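Protein interacting with Hsp90 1 (PDB 4CHH) serves in the R2TP complex, interacts with Hsp90 and recruits Tel2 to it in a phosphorylation-dependent way, and takes part in pre-rRNA processing. Local coordinates at residues 94-100 against 112-117; 59-63 against 161-165; 70-76 against 118-124; 30-34 against 64-69. One frame throughout, in Å; residues are numbered along the deposited sequence.

Contact 1 (94-100 against 112-117); sequences IITSCYR and VWDCCI
R100 and D114 meet because R100 tucks CG between its own backbone N and carbonyl carbon (chi1 66°) and then runs extended to NE, while D114 turns its carboxylate to the side of its backbone N. The guanidinium arrives end-on: R100 NH2 takes the syn lone pair of D114 OD1 at 2.6 Å, and R100 NH1 reaches D114 OD2 at 2.8 Å from above the carboxylate plane. The two planes stand 53° apart, and V112 CG1 covers one guanidinium face near its rim. On the other face of the hairpin, Y99 CB lies over the indole of W113, 3.4 Å from W113 CE2, and the Y99 ring continues into an offset edge-to-face pair. The pairing is antiparallel on both sides of a break, I95 with C116 and R100 with V112, and the register slips by one residue between them. There S97 OG stands in for a backbone acceptor, receiving D114 N at 2.9 Å while donating to C98 O. The hairpin is thus held across its break. Around it, strand 58-66 lines the other edge of strand 109-118; W113 packs on C143 of helix 129-147 and bonds D147 through NE1, and I95 and C116 touch strand 171-174.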
loop_
_atom_site.group_PDB
_atom_site.type_symbol
_atom_site.label_atom_id
_atom_site.label_comp_id
_atom_site.label_asym_id
_atom_site.label_seq_id
_atom_site.Cartn_x
_atom_site.Cartn_y
_atom_site.Cartn_z
ATOM N N ILE A 94 3.718 5.869 -2.345
ATOM C CA ILE A 94 3.335 4.454 -2.381
ATOM C C ILE A 94 3.420 3.941 -3.820
ATOM O O ILE A 94 2.861 4.563 -4.714
ATOM C CB ILE A 94 1.908 4.192 -1.782
ATOM C CG1 ILE A 94 1.761 4.812 -0.359
ATOM C CG2 ILE A 94 1.589 2.661 -1.763
ATOM C CD1 ILE A 94 0.404 5.044 0.092
ATOM N N ILE A 95 4.058 2.784 -4.014
ATOM C CA ILE A 95 4.062 2.074 -5.273
ATOM C C ILE A 95 3.191 0.823 -5.035
ATOM O O ILE A 95 3.494 -0.004 -4.172
ATOM C CB ILE A 95 5.486 1.780 -5.826
ATOM C CG1 ILE A 95 6.242 3.119 -6.117
ATOM C CG2 ILE A 95 5.359 0.946 -7.140
ATOM C CD1 ILE A 95 7.735 3.010 -6.288
ATOM N N THR A 96 2.083 0.725 -5.774
ATOM C CA THR A 96 1.083 -0.333 -5.611
ATOM C C THR A 96 1.145 -1.292 -6.767
ATOM O O THR A 96 1.204 -0.880 -7.927
ATOM C CB THR A 96 -0.326 0.286 -5.477
ATOM O OG1 THR A 96 -0.276 1.273 -4.455
ATOM C CG2 THR A 96 -1.394 -0.735 -5.134
ATOM N N SER A 97 1.087 -2.575 -6.448
ATOM C CA SER A 97 1.108 -3.622 -7.454
ATOM C C SER A 97 -0.249 -3.758 -8.127
ATOM O O SER A 97 -1.253 -3.249 -7.628
ATOM C CB SER A 97 1.491 -4.942 -6.789
ATOM O OG SER A 97 0.438 -5.439 -5.975
ATOM N N CYS A 98 -0.307 -4.548 -9.204
ATOM C CA CYS A 98 -1.585 -4.943 -9.764
ATOM C C CYS A 98 -2.186 -5.938 -8.727
ATOM O O CYS A 98 -1.424 -6.506 -7.933
ATOM C CB CYS A 98 -1.395 -5.578 -11.141
ATOM S SG CYS A 98 -0.719 -7.258 -11.081
ATOM N N TYR A 99 -3.515 -6.085 -8.667
ATOM C CA TYR A 99 -4.084 -7.006 -7.691
ATOM C C TYR A 99 -3.830 -8.439 -8.135
ATOM O O TYR A 99 -3.600 -8.713 -9.315
ATOM C CB TYR A 99 -5.595 -6.759 -7.419
ATOM C CG TYR A 99 -6.499 -7.010 -8.608
ATOM C CD1 TYR A 99 -6.923 -8.300 -8.929
ATOM C CD2 TYR A 99 -6.931 -5.959 -9.413
ATOM C CE1 TYR A 99 -7.696 -8.543 -10.060
ATOM C CE2 TYR A 99 -7.727 -6.188 -10.534
ATOM C CZ TYR A 99 -8.126 -7.480 -10.840
ATOM O OH TYR A 99 -8.924 -7.714 -11.931
ATOM N N ARG A 100 -3.867 -9.342 -7.180
ATOM C CA ARG A 100 -3.773 -10.756 -7.496
ATOM C C ARG A 100 -4.866 -11.488 -6.716
ATOM O O ARG A 100 -5.500 -10.890 -5.829
ATOM C CB ARG A 100 -2.356 -11.329 -7.332
ATOM C CG ARG A 100 -1.795 -11.376 -5.963
ATOM C CD ARG A 100 -0.294 -11.628 -6.061
ATOM N NE ARG A 100 0.311 -11.411 -4.753
ATOM C CZ ARG A 100 0.776 -10.246 -4.332
ATOM N NH1 ARG A 100 0.791 -9.196 -5.145
ATOM N NH2 ARG A 100 1.285 -10.134 -3.119
ATOM N N VAL A 112 -5.794 -9.358 -3.416
ATOM C CA VAL A 112 -4.566 -8.965 -2.739
ATOM C C VAL A 112 -3.800 -7.916 -3.555
ATOM O O VAL A 112 -3.563 -8.104 -4.744
ATOM C CB VAL A 112 -3.682 -10.221 -2.451
ATOM C CG1 VAL A 112 -2.393 -9.858 -1.721
ATOM C CG2 VAL A 112 -4.455 -11.292 -1.674
ATOM N N TRP A 113 -3.394 -6.829 -2.889
ATOM C CA TRP A 113 -2.539 -5.777 -3.445
ATOM C C TRP A 113 -1.329 -5.609 -2.574
ATOM O O TRP A 113 -1.427 -5.775 -1.354
ATOM C CB TRP A 113 -3.264 -4.412 -3.478
ATOM C CG TRP A 113 -4.245 -4.178 -4.572
ATOM C CD1 TRP A 113 -4.015 -3.491 -5.727
ATOM C CD2 TRP A 113 -5.671 -4.407 -4.517
ATOM N NE1 TRP A 113 -5.195 -3.322 -6.421
ATOM C CE2 TRP A 113 -6.228 -3.865 -5.702
ATOM C CE3 TRP A 113 -6.528 -5.029 -3.590
ATOM C CZ2 TRP A 113 -7.598 -3.942 -5.996
ATOM C CZ3 TRP A 113 -7.893 -5.094 -3.872
ATOM C CH2 TRP A 113 -8.420 -4.545 -5.055
ATOM N N ASP A 114 -0.208 -5.202 -3.161
ATOM C CA ASP A 114 0.974 -4.861 -2.358
ATOM C C ASP A 114 1.126 -3.349 -2.434
ATOM O O ASP A 114 0.988 -2.793 -3.521
ATOM C CB ASP A 114 2.266 -5.561 -2.829
ATOM C CG ASP A 114 2.182 -7.076 -2.949
ATOM O OD1 ASP A 114 1.547 -7.710 -2.082
ATOM O OD2 ASP A 114 2.743 -7.627 -3.922
ATOM N N CYS A 115 1.363 -2.694 -1.310
ATOM C CA CYS A 115 1.579 -1.234 -1.245
ATOM C C CYS A 115 2.954 -1.021 -0.630
ATOM O O CYS A 115 3.111 -1.206 0.574
ATOM C CB CYS A 115 0.479 -0.549 -0.422
ATOM S SG CYS A 115 -1.099 -0.379 -1.284
ATOM N N CYS A 116 3.947 -0.664 -1.459
ATOM C CA CYS A 116 5.338 -0.533 -1.067
ATOM C C CYS A 116 5.726 0.913 -0.819
ATOM O O CYS A 116 5.538 1.781 -1.670
ATOM C CB CYS A 116 6.238 -1.176 -2.126
ATOM S SG CYS A 116 7.918 -1.521 -1.566
ATOM N N ILE A 117 6.295 1.160 0.353
ATOM C CA ILE A 117 6.727 2.499 0.750
ATOM C C ILE A 117 8.226 2.469 1.003
ATOM O O ILE A 117 8.823 1.386 1.048
ATOM C CB ILE A 117 5.930 3.017 1.993
ATOM C CG1 ILE A 117 6.205 2.126 3.264
ATOM C CG2 ILE A 117 4.437 3.165 1.659
ATOM C CD1 ILE A 117 5.588 2.594 4.594
#

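Contact 2 (59-63 against 161-165); sequences VFINV and MKKKG
F60 and N62 make a strand-to-loop contact: alternate residues of strand 58-66 in the mixed sheet, they hold the irregular segment 161-165 by a carboxamide-to-backbone pairing and a lysine laid over an aromatic ring. The loop runs between strands 149-151 and 171-174, so the contact ties a distant connection to the sheet. N62 uses both ends of its amide on a single residue: OD1 accepts K164 N at 2.7 Å in a nearly straight bond (169°), and ND2 donates to K164 O at 3.1 Å, in the carbonyl plane and on a lone pair. Because ND2 also donates to D114 OD1, the rotation of the amide is fixed from two directions. K164 then bends at its second torsion (chi2 73°), which lays its methylenes across F60, with CD 3.9 Å from the ring centroid and over its centre. M161 CE comes in obliquely, 3.9 Å from F60 CE2. Were F60 an alanine, the K164 chain and the M161 methyl would probably lose the surface they rest on and be free to turn, and the ammonium its aromatic partner. That last interaction is an off-centre cation-pi contact, with K164 NZ 4.4 Å from the centroid of the F60 ring.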
loop_
_atom_site.group_PDB
_atom_site.type_symbol
_atom_site.label_atom_id
_atom_site.label_comp_id
_atom_site.label_asym_id
_atom_site.label_seq_id
_atom_site.Cartn_x
_atom_site.Cartn_y
_atom_site.Cartn_z
ATOM N N VAL A 59 -10.537 -8.426 1.076
ATOM C CA VAL A 59 -9.418 -7.745 0.461
ATOM C C VAL A 59 -8.268 -7.715 1.453
ATOM O O VAL A 59 -8.465 -7.456 2.646
ATOM C CB VAL A 59 -9.807 -6.313 -0.049
ATOM C CG1 VAL A 59 -8.555 -5.511 -0.444
ATOM C CG2 VAL A 59 -10.757 -6.404 -1.237
ATOM N N PHE A 60 -7.069 -7.972 0.949
ATOM C CA PHE A 60 -5.845 -7.878 1.733
ATOM C C PHE A 60 -4.866 -6.959 1.064
ATOM O O PHE A 60 -4.636 -7.050 -0.144
ATOM C CB PHE A 60 -5.187 -9.236 1.954
ATOM C CG PHE A 60 -6.014 -10.194 2.764
ATOM C CD1 PHE A 60 -6.945 -11.025 2.148
ATOM C CD2 PHE A 60 -5.833 -10.303 4.138
ATOM C CE1 PHE A 60 -7.714 -11.921 2.899
ATOM C CE2 PHE A 60 -6.591 -11.221 4.888
ATOM C CZ PHE A 60 -7.528 -12.014 4.259
ATOM N N ILE A 61 -4.278 -6.082 1.849
ATOM C CA ILE A 61 -3.253 -5.183 1.338
ATOM C C ILE A 61 -1.964 -5.463 2.091
ATOM O O ILE A 61 -1.935 -5.337 3.313
ATOM C CB ILE A 61 -3.655 -3.684 1.442
ATOM C CG1 ILE A 61 -4.911 -3.366 0.622
ATOM C CG2 ILE A 61 -2.450 -2.794 1.081
ATOM C CD1 ILE A 61 -5.621 -1.956 0.929
ATOM N N ASN A 62 -0.912 -5.843 1.364
ATOM C CA ASN A 62 0.401 -6.056 1.942
ATOM C C ASN A 62 1.170 -4.726 2.000
ATOM O O ASN A 62 1.642 -4.265 0.975
ATOM C CB ASN A 62 1.184 -7.116 1.127
ATOM C CG ASN A 62 0.620 -8.520 1.303
ATOM O OD1 ASN A 62 0.300 -8.942 2.403
ATOM N ND2 ASN A 62 0.403 -9.245 0.223
ATOM N N VAL A 63 1.292 -4.119 3.201
ATOM C CA VAL A 63 2.087 -2.897 3.391
ATOM C C VAL A 63 3.519 -3.371 3.549
ATOM O O VAL A 63 3.828 -4.166 4.427
ATOM C CB VAL A 63 1.640 -1.994 4.561
ATOM C CG1 VAL A 63 2.385 -0.659 4.525
ATOM C CG2 VAL A 63 0.131 -1.785 4.543
ATOM N N MET A 161 -0.016 -11.280 10.867
ATOM C CA MET A 161 0.944 -11.789 9.880
ATOM C C MET A 161 1.681 -10.632 9.182
ATOM O O MET A 161 1.157 -9.515 9.108
ATOM C CB MET A 161 0.228 -12.692 8.851
ATOM C CG MET A 161 -0.903 -12.012 8.083
ATOM S SD MET A 161 -1.787 -13.155 6.995
ATOM C CE MET A 161 -3.148 -12.197 6.555
ATOM N N LYS A 162 2.887 -10.903 8.673
ATOM C CA LYS A 162 3.694 -9.917 7.952
ATOM C C LYS A 162 3.156 -9.686 6.508
ATOM O O LYS A 162 3.279 -8.591 5.971
ATOM C CB LYS A 162 5.169 -10.363 7.914
ATOM C CG LYS A 162 5.898 -10.123 9.247
ATOM C CD LYS A 162 7.382 -10.464 9.150
ATOM N N LYS A 163 2.571 -10.722 5.898
ATOM C CA LYS A 163 2.029 -10.649 4.538
ATOM C C LYS A 163 0.971 -11.729 4.331
ATOM O O LYS A 163 0.955 -12.730 5.038
ATOM C CB LYS A 163 3.156 -10.778 3.463
ATOM C CG LYS A 163 3.845 -12.162 3.475
ATOM C CD LYS A 163 4.859 -12.363 2.346
ATOM C CE LYS A 163 5.726 -13.601 2.578
ATOM N NZ LYS A 163 4.913 -14.824 2.842
ATOM N N LYS A 164 0.102 -11.510 3.347
ATOM C CA LYS A 164 -0.892 -12.452 2.874
ATOM C C LYS A 164 -0.342 -13.058 1.603
ATOM O O LYS A 164 0.077 -12.320 0.716
ATOM C CB LYS A 164 -2.253 -11.768 2.633
ATOM C CG LYS A 164 -3.325 -12.694 2.070
ATOM C CD LYS A 164 -3.858 -13.685 3.125
ATOM C CE LYS A 164 -4.862 -14.641 2.542
ATOM N NZ LYS A 164 -5.571 -15.369 3.623
ATOM N N GLY A 165 -0.309 -14.389 1.550
ATOM C CA GLY A 165 0.188 -15.123 0.396
ATOM C C GLY A 165 1.652 -15.498 0.505
ATOM O O GLY A 165 2.293 -15.285 1.542
HETATM O O HOH W 1 3.683 -6.841 3.981
#

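Contact 3 (70-76 against 118-124); sequences PKPEVDF and NSDCSRW
N118, just ahead of helix 119-127, is the first residue of segment 118-124 to meet the loop 70-76: K71 CB rests 3.6 Å from N118 CG. As the N-cap, N118 accepts D120 N with OD1, and its ND2 binds V69 O. A water accepts from N118 N and donates to P70 O, bridging the two backbones. Past S119 comes D120, whose OD2 takes K71 NZ on its anti lone pair at 2.8 Å; K71 gets there by bending at its third torsion (chi3 -79°), and the salt bridge lies toward solvent. C121 follows with SG 3.6 Å from P72 CD, a small apolar contact close to K71 CB. W124 has the largest share of the buried surface. Its own helix covers one indole face with D120 O and C121 CA, and F76 CB sits over the opposite face, 3.7 Å from the centroid of the six-membered ring, so the indole is held between helix and loop. P72 CG fills in at the ring edge. Also at the edge, a water 3.0 Å from W124 NE1 accepts its N-H and donates to D75 OD1. With an alanine in place of W124, F76 CB and the P72 ring would probably border a gap, and D75 would be likely to lose its water-mediated mate. Helix 119-127 follows directly on strand 109-118. The loop, which leads from strand 58-66 to helix 78-86, sets F76 against V81 of that helix, while F76 and W124 both touch L131 of helix 129-147.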
loop_
_atom_site.group_PDB
_atom_site.type_symbol
_atom_site.label_atom_id
_atom_site.label_comp_id
_atom_site.label_asym_id
_atom_site.label_seq_id
_atom_site.Cartn_x
_atom_site.Cartn_y
_atom_site.Cartn_z
ATOM N N PRO A 70 10.746 6.259 -3.521
ATOM C CA PRO A 70 10.985 7.638 -3.071
ATOM C C PRO A 70 10.423 7.901 -1.671
ATOM O O PRO A 70 9.517 7.203 -1.181
ATOM C CB PRO A 70 10.238 8.486 -4.103
ATOM C CG PRO A 70 10.166 7.623 -5.319
ATOM C CD PRO A 70 9.987 6.229 -4.786
ATOM N N LYS A 71 10.996 8.893 -1.010
ATOM C CA LYS A 71 10.547 9.259 0.323
ATOM C C LYS A 71 10.330 10.794 0.378
ATOM O O LYS A 71 10.862 11.505 -0.490
ATOM C CB LYS A 71 11.525 8.752 1.398
ATOM C CG LYS A 71 12.909 9.376 1.393
ATOM C CD LYS A 71 13.759 8.915 2.585
ATOM C CE LYS A 71 13.426 9.626 3.885
ATOM N NZ LYS A 71 14.550 9.539 4.868
ATOM N N PRO A 72 9.471 11.322 1.290
ATOM C CA PRO A 72 9.302 12.792 1.360
ATOM C C PRO A 72 10.644 13.506 1.569
ATOM O O PRO A 72 11.535 12.987 2.258
ATOM C CB PRO A 72 8.405 12.968 2.605
ATOM C CG PRO A 72 7.688 11.673 2.730
ATOM C CD PRO A 72 8.732 10.663 2.378
ATOM N N GLU A 73 10.762 14.708 1.023
ATOM C CA GLU A 73 11.944 15.559 1.188
ATOM C C GLU A 73 11.993 16.116 2.618
ATOM O O GLU A 73 13.076 16.250 3.183
ATOM C CB GLU A 73 11.954 16.684 0.151
ATOM C CG GLU A 73 12.404 16.206 -1.220
ATOM C CD GLU A 73 12.487 17.271 -2.300
ATOM O OE1 GLU A 73 11.502 18.022 -2.492
ATOM O OE2 GLU A 73 13.552 17.357 -2.955
ATOM N N VAL A 74 10.808 16.380 3.210
ATOM C CA VAL A 74 10.663 16.856 4.587
ATOM C C VAL A 74 10.634 15.632 5.523
ATOM O O VAL A 74 9.737 14.788 5.412
ATOM C CB VAL A 74 9.408 17.761 4.785
ATOM C CG1 VAL A 74 9.236 18.133 6.252
ATOM C CG2 VAL A 74 9.481 19.021 3.916
ATOM N N ASP A 75 11.610 15.564 6.449
ATOM C CA ASP A 75 11.757 14.520 7.468
ATOM C C ASP A 75 10.533 14.498 8.390
ATOM O O ASP A 75 9.966 15.556 8.654
ATOM C CB ASP A 75 13.049 14.770 8.289
ATOM C CG ASP A 75 13.465 13.613 9.187
ATOM O OD1 ASP A 75 13.217 12.434 8.803
ATOM O OD2 ASP A 75 14.033 13.879 10.271
ATOM N N PHE A 76 10.109 13.304 8.868
ATOM C CA PHE A 76 8.907 13.238 9.702
ATOM C C PHE A 76 9.139 13.815 11.087
ATOM O O PHE A 76 9.938 13.324 11.883
ATOM C CB PHE A 76 8.278 11.829 9.822
ATOM C CG PHE A 76 7.017 11.839 10.679
ATOM C CD1 PHE A 76 5.860 12.481 10.242
ATOM C CD2 PHE A 76 7.013 11.269 11.948
ATOM C CE1 PHE A 76 4.727 12.567 11.062
ATOM C CE2 PHE A 76 5.867 11.332 12.757
ATOM C CZ PHE A 76 4.736 11.991 12.311
ATOM N N ASN A 118 8.834 3.645 1.180
ATOM C CA ASN A 118 10.247 3.709 1.501
ATOM C C ASN A 118 10.457 3.096 2.877
ATOM O O ASN A 118 9.641 3.298 3.768
ATOM C CB ASN A 118 10.748 5.145 1.463
ATOM C CG ASN A 118 12.211 5.271 1.752
ATOM O OD1 ASN A 118 12.611 5.470 2.905
ATOM N ND2 ASN A 118 13.043 5.089 0.720
ATOM N N SER A 119 11.564 2.380 3.048
ATOM C CA SER A 119 11.946 1.726 4.290
ATOM C C SER A 119 12.007 2.683 5.505
ATOM O O SER A 119 11.629 2.275 6.611
ATOM C CB SER A 119 13.293 1.059 4.085
ATOM O OG SER A 119 13.104 0.018 3.146
ATOM N N ASP A 120 12.469 3.941 5.309
ATOM C CA ASP A 120 12.518 4.926 6.403
ATOM C C ASP A 120 11.108 5.266 6.866
ATOM O O ASP A 120 10.867 5.309 8.070
ATOM C CB ASP A 120 13.278 6.209 5.998
ATOM C CG ASP A 120 14.755 6.000 5.669
ATOM O OD1 ASP A 120 15.295 4.898 5.971
ATOM O OD2 ASP A 120 15.369 6.923 5.107
ATOM N N CYS A 121 10.167 5.417 5.915
ATOM C CA CYS A 121 8.751 5.711 6.185
ATOM C C CYS A 121 8.093 4.564 6.948
ATOM O O CYS A 121 7.258 4.830 7.804
ATOM C CB CYS A 121 8.004 6.023 4.893
ATOM S SG CYS A 121 8.718 7.395 3.951
ATOM N N SER A 122 8.510 3.296 6.690
ATOM C CA SER A 122 7.994 2.132 7.418
ATOM C C SER A 122 8.386 2.206 8.897
ATOM O O SER A 122 7.668 1.676 9.741
ATOM C CB SER A 122 8.477 0.828 6.785
ATOM O OG SER A 122 9.764 0.422 7.227
ATOM N N ARG A 123 9.530 2.859 9.210
ATOM C CA ARG A 123 9.993 3.025 10.591
ATOM C C ARG A 123 9.240 4.171 11.274
ATOM O O ARG A 123 8.940 4.074 12.454
ATOM C CB ARG A 123 11.525 3.234 10.647
ATOM C CG ARG A 123 12.362 1.964 10.339
ATOM C CD ARG A 123 11.522 0.797 9.840
ATOM N NE ARG A 123 11.250 -0.174 10.874
ATOM C CZ ARG A 123 10.412 -1.198 10.760
ATOM N NH1 ARG A 123 9.712 -1.375 9.644
ATOM N NH2 ARG A 123 10.245 -2.031 11.765
ATOM N N TRP A 124 8.921 5.237 10.543
ATOM C CA TRP A 124 8.164 6.382 11.090
ATOM C C TRP A 124 6.795 5.941 11.593
ATOM O O TRP A 124 6.360 6.391 12.646
ATOM C CB TRP A 124 7.947 7.473 10.014
ATOM C CG TRP A 124 9.177 8.136 9.464
ATOM C CD1 TRP A 124 10.402 8.226 10.058
ATOM C CD2 TRP A 124 9.261 8.899 8.252
ATOM N NE1 TRP A 124 11.270 8.915 9.246
ATOM C CE2 TRP A 124 10.590 9.363 8.142
ATOM C CE3 TRP A 124 8.339 9.228 7.237
ATOM C CZ2 TRP A 124 11.023 10.160 7.074
ATOM C CZ3 TRP A 124 8.764 10.032 6.185
ATOM C CH2 TRP A 124 10.103 10.455 6.088
HETATM O O HOH W 2 7.603 6.124 0.675
HETATM O O HOH W 3 13.934 10.024 9.872
#

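Contact 4 (30-34 against 64-69); sequences SKIEP and CHSPLV
I32 and L68 meet where two antiparallel neighbours of the mixed sheet, strands 29-47 and 58-66, splay apart beside a type I beta turn running from S66 to V69. An ST turn lies within it, as S66 OG accepts L68 N at 3.2 Å. The side chain of I32 divides at CB into two arms with separate tasks. Its methyl CG2, anti to the backbone N, presses on the serine, 3.5 Å from S66 OG and equally near S66 CB. The other arm, placed beside the backbone N (chi1 -63°), sends CG1 to within 3.9 Å of L68 CD2, the isoleucine and leucine sliding past each other in opposite directions. At the tip, CD1 reaches L68 CB and, more loosely, V69 CG2 at 4.4 Å. The leucine methyl CD2 also lies against K31 O. Farther along, P34 CB packs 3.4 Å from C64 SG, while P34 CA makes a long, bent CA-H...O contact with H65 O. The backbones bond elsewhere: I32 pairs with L171 of strand 171-174, and H65 with I35 farther along strand 29-47. The contact therefore fills the fork where one long, broken strand changes partners. With no direct hydrogen bond between the two segments, a water links them, donating to E33 O at 2.7 Å and lying 2.6 Å from S66 OG.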
loop_
_atom_site.group_PDB
_atom_site.type_symbol
_atom_site.label_atom_id
_atom_site.label_comp_id
_atom_site.label_asym_id
_atom_site.label_seq_id
_atom_site.Cartn_x
_atom_site.Cartn_y
_atom_site.Cartn_z
ATOM N N SER A 30 12.975 -1.201 -14.007
ATOM C CA SER A 30 13.656 -1.639 -12.792
ATOM C C SER A 30 12.704 -2.471 -11.945
ATOM O O SER A 30 11.485 -2.294 -12.020
ATOM C CB SER A 30 14.164 -0.449 -11.983
ATOM O OG SER A 30 15.325 0.111 -12.568
ATOM N N LYS A 31 13.267 -3.354 -11.123
ATOM C CA LYS A 31 12.495 -4.197 -10.228
ATOM C C LYS A 31 12.741 -3.774 -8.786
ATOM O O LYS A 31 13.863 -3.480 -8.385
ATOM C CB LYS A 31 12.831 -5.685 -10.421
ATOM C CG LYS A 31 12.524 -6.246 -11.810
ATOM C CD LYS A 31 11.128 -6.824 -11.924
ATOM C CE LYS A 31 10.987 -7.696 -13.144
ATOM N NZ LYS A 31 9.724 -8.477 -13.110
ATOM N N ILE A 32 11.678 -3.727 -8.022
ATOM C CA ILE A 32 11.738 -3.437 -6.599
ATOM C C ILE A 32 11.229 -4.694 -5.925
ATOM O O ILE A 32 10.097 -5.090 -6.195
ATOM C CB ILE A 32 10.922 -2.171 -6.208
ATOM C CG1 ILE A 32 11.476 -0.882 -6.867
ATOM C CG2 ILE A 32 10.834 -2.040 -4.678
ATOM C CD1 ILE A 32 10.599 0.391 -6.636
ATOM N N GLU A 33 12.051 -5.323 -5.082
ATOM C CA GLU A 33 11.659 -6.514 -4.325
ATOM C C GLU A 33 11.233 -6.051 -2.924
ATOM O O GLU A 33 12.077 -5.603 -2.148
ATOM C CB GLU A 33 12.792 -7.543 -4.288
ATOM C CG GLU A 33 13.201 -7.982 -5.690
ATOM C CD GLU A 33 13.520 -9.457 -5.806
ATOM O OE1 GLU A 33 14.627 -9.866 -5.389
ATOM O OE2 GLU A 33 12.658 -10.205 -6.319
ATOM N N PRO A 34 9.920 -6.044 -2.615
ATOM C CA PRO A 34 9.474 -5.477 -1.328
ATOM C C PRO A 34 9.791 -6.345 -0.111
ATOM O O PRO A 34 9.862 -7.566 -0.216
ATOM C CB PRO A 34 7.954 -5.336 -1.506
ATOM C CG PRO A 34 7.693 -5.551 -2.968
ATOM C CD PRO A 34 8.768 -6.464 -3.435
ATOM N N CYS A 64 4.350 -2.978 2.630
ATOM C CA CYS A 64 5.697 -3.481 2.555
ATOM C C CYS A 64 6.640 -2.344 2.218
ATOM O O CYS A 64 6.178 -1.225 2.006
ATOM C CB CYS A 64 5.753 -4.607 1.522
ATOM S SG CYS A 64 5.045 -4.172 -0.091
ATOM N N HIS A 65 7.948 -2.595 2.226
ATOM C CA HIS A 65 8.868 -1.485 1.993
ATOM C C HIS A 65 10.131 -1.870 1.222
ATOM O O HIS A 65 10.438 -3.044 1.034
ATOM C CB HIS A 65 9.255 -0.801 3.330
ATOM C CG HIS A 65 9.974 -1.691 4.285
ATOM N ND1 HIS A 65 11.358 -1.745 4.318
ATOM C CD2 HIS A 65 9.479 -2.558 5.199
ATOM C CE1 HIS A 65 11.663 -2.641 5.243
ATOM N NE2 HIS A 65 10.568 -3.154 5.806
ATOM N N SER A 66 10.828 -0.842 0.740
ATOM C CA SER A 66 12.104 -0.932 0.048
ATOM C C SER A 66 12.808 0.424 0.100
ATOM O O SER A 66 12.144 1.460 0.004
ATOM C CB SER A 66 11.919 -1.366 -1.403
ATOM O OG SER A 66 13.127 -1.250 -2.145
ATOM N N PRO A 67 14.159 0.447 0.193
ATOM C CA PRO A 67 14.864 1.739 0.161
ATOM C C PRO A 67 14.837 2.389 -1.232
ATOM O O PRO A 67 15.226 3.550 -1.385
ATOM C CB PRO A 67 16.280 1.354 0.588
ATOM C CG PRO A 67 16.438 -0.063 0.066
ATOM C CD PRO A 67 15.105 -0.686 0.328
ATOM N N LEU A 68 14.305 1.671 -2.236
ATOM C CA LEU A 68 14.221 2.097 -3.639
ATOM C C LEU A 68 12.994 2.962 -3.954
ATOM O O LEU A 68 12.917 3.540 -5.044
ATOM C CB LEU A 68 14.202 0.833 -4.528
ATOM C CG LEU A 68 15.543 0.324 -5.085
ATOM C CD1 LEU A 68 16.511 -0.081 -3.983
ATOM C CD2 LEU A 68 15.320 -0.858 -5.994
ATOM N N VAL A 69 12.024 3.013 -3.034
ATOM C CA VAL A 69 10.806 3.802 -3.168
ATOM C C VAL A 69 11.168 5.233 -2.756
ATOM O O VAL A 69 11.815 5.421 -1.715
ATOM C CB VAL A 69 9.610 3.241 -2.317
ATOM C CG1 VAL A 69 8.352 4.110 -2.447
ATOM C CG2 VAL A 69 9.293 1.782 -2.655
HETATM O O HOH W 4 13.899 -3.690 -2.468
#

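In the fold
Strands 58-66 and 109-118 run parallel and join three of the contacts. W113 O lies 2.8 Å from N62 N, bringing contact 1 against contact 2, and I117 N lies 2.9 Å from C64 O, bringing contact 1 against contact 4; both probable hydrogen bonds. Contact 3 meets contact 4, where S119 OG stands 2.7 Å from H65 ND1, a probable hydrogen bond, and contact 1, where I117 CD1 packs 3.7 Å from S122 N. Contacts 2 and 3 do not touch, nearest atoms being about 7 Å apart. All four belong to the PIH1 N-terminal domain. Ethanediol, probably from the crystallisation liquor, lies about 4 Å from the side chains of Y99 (contact 1) and V74 (contact 3).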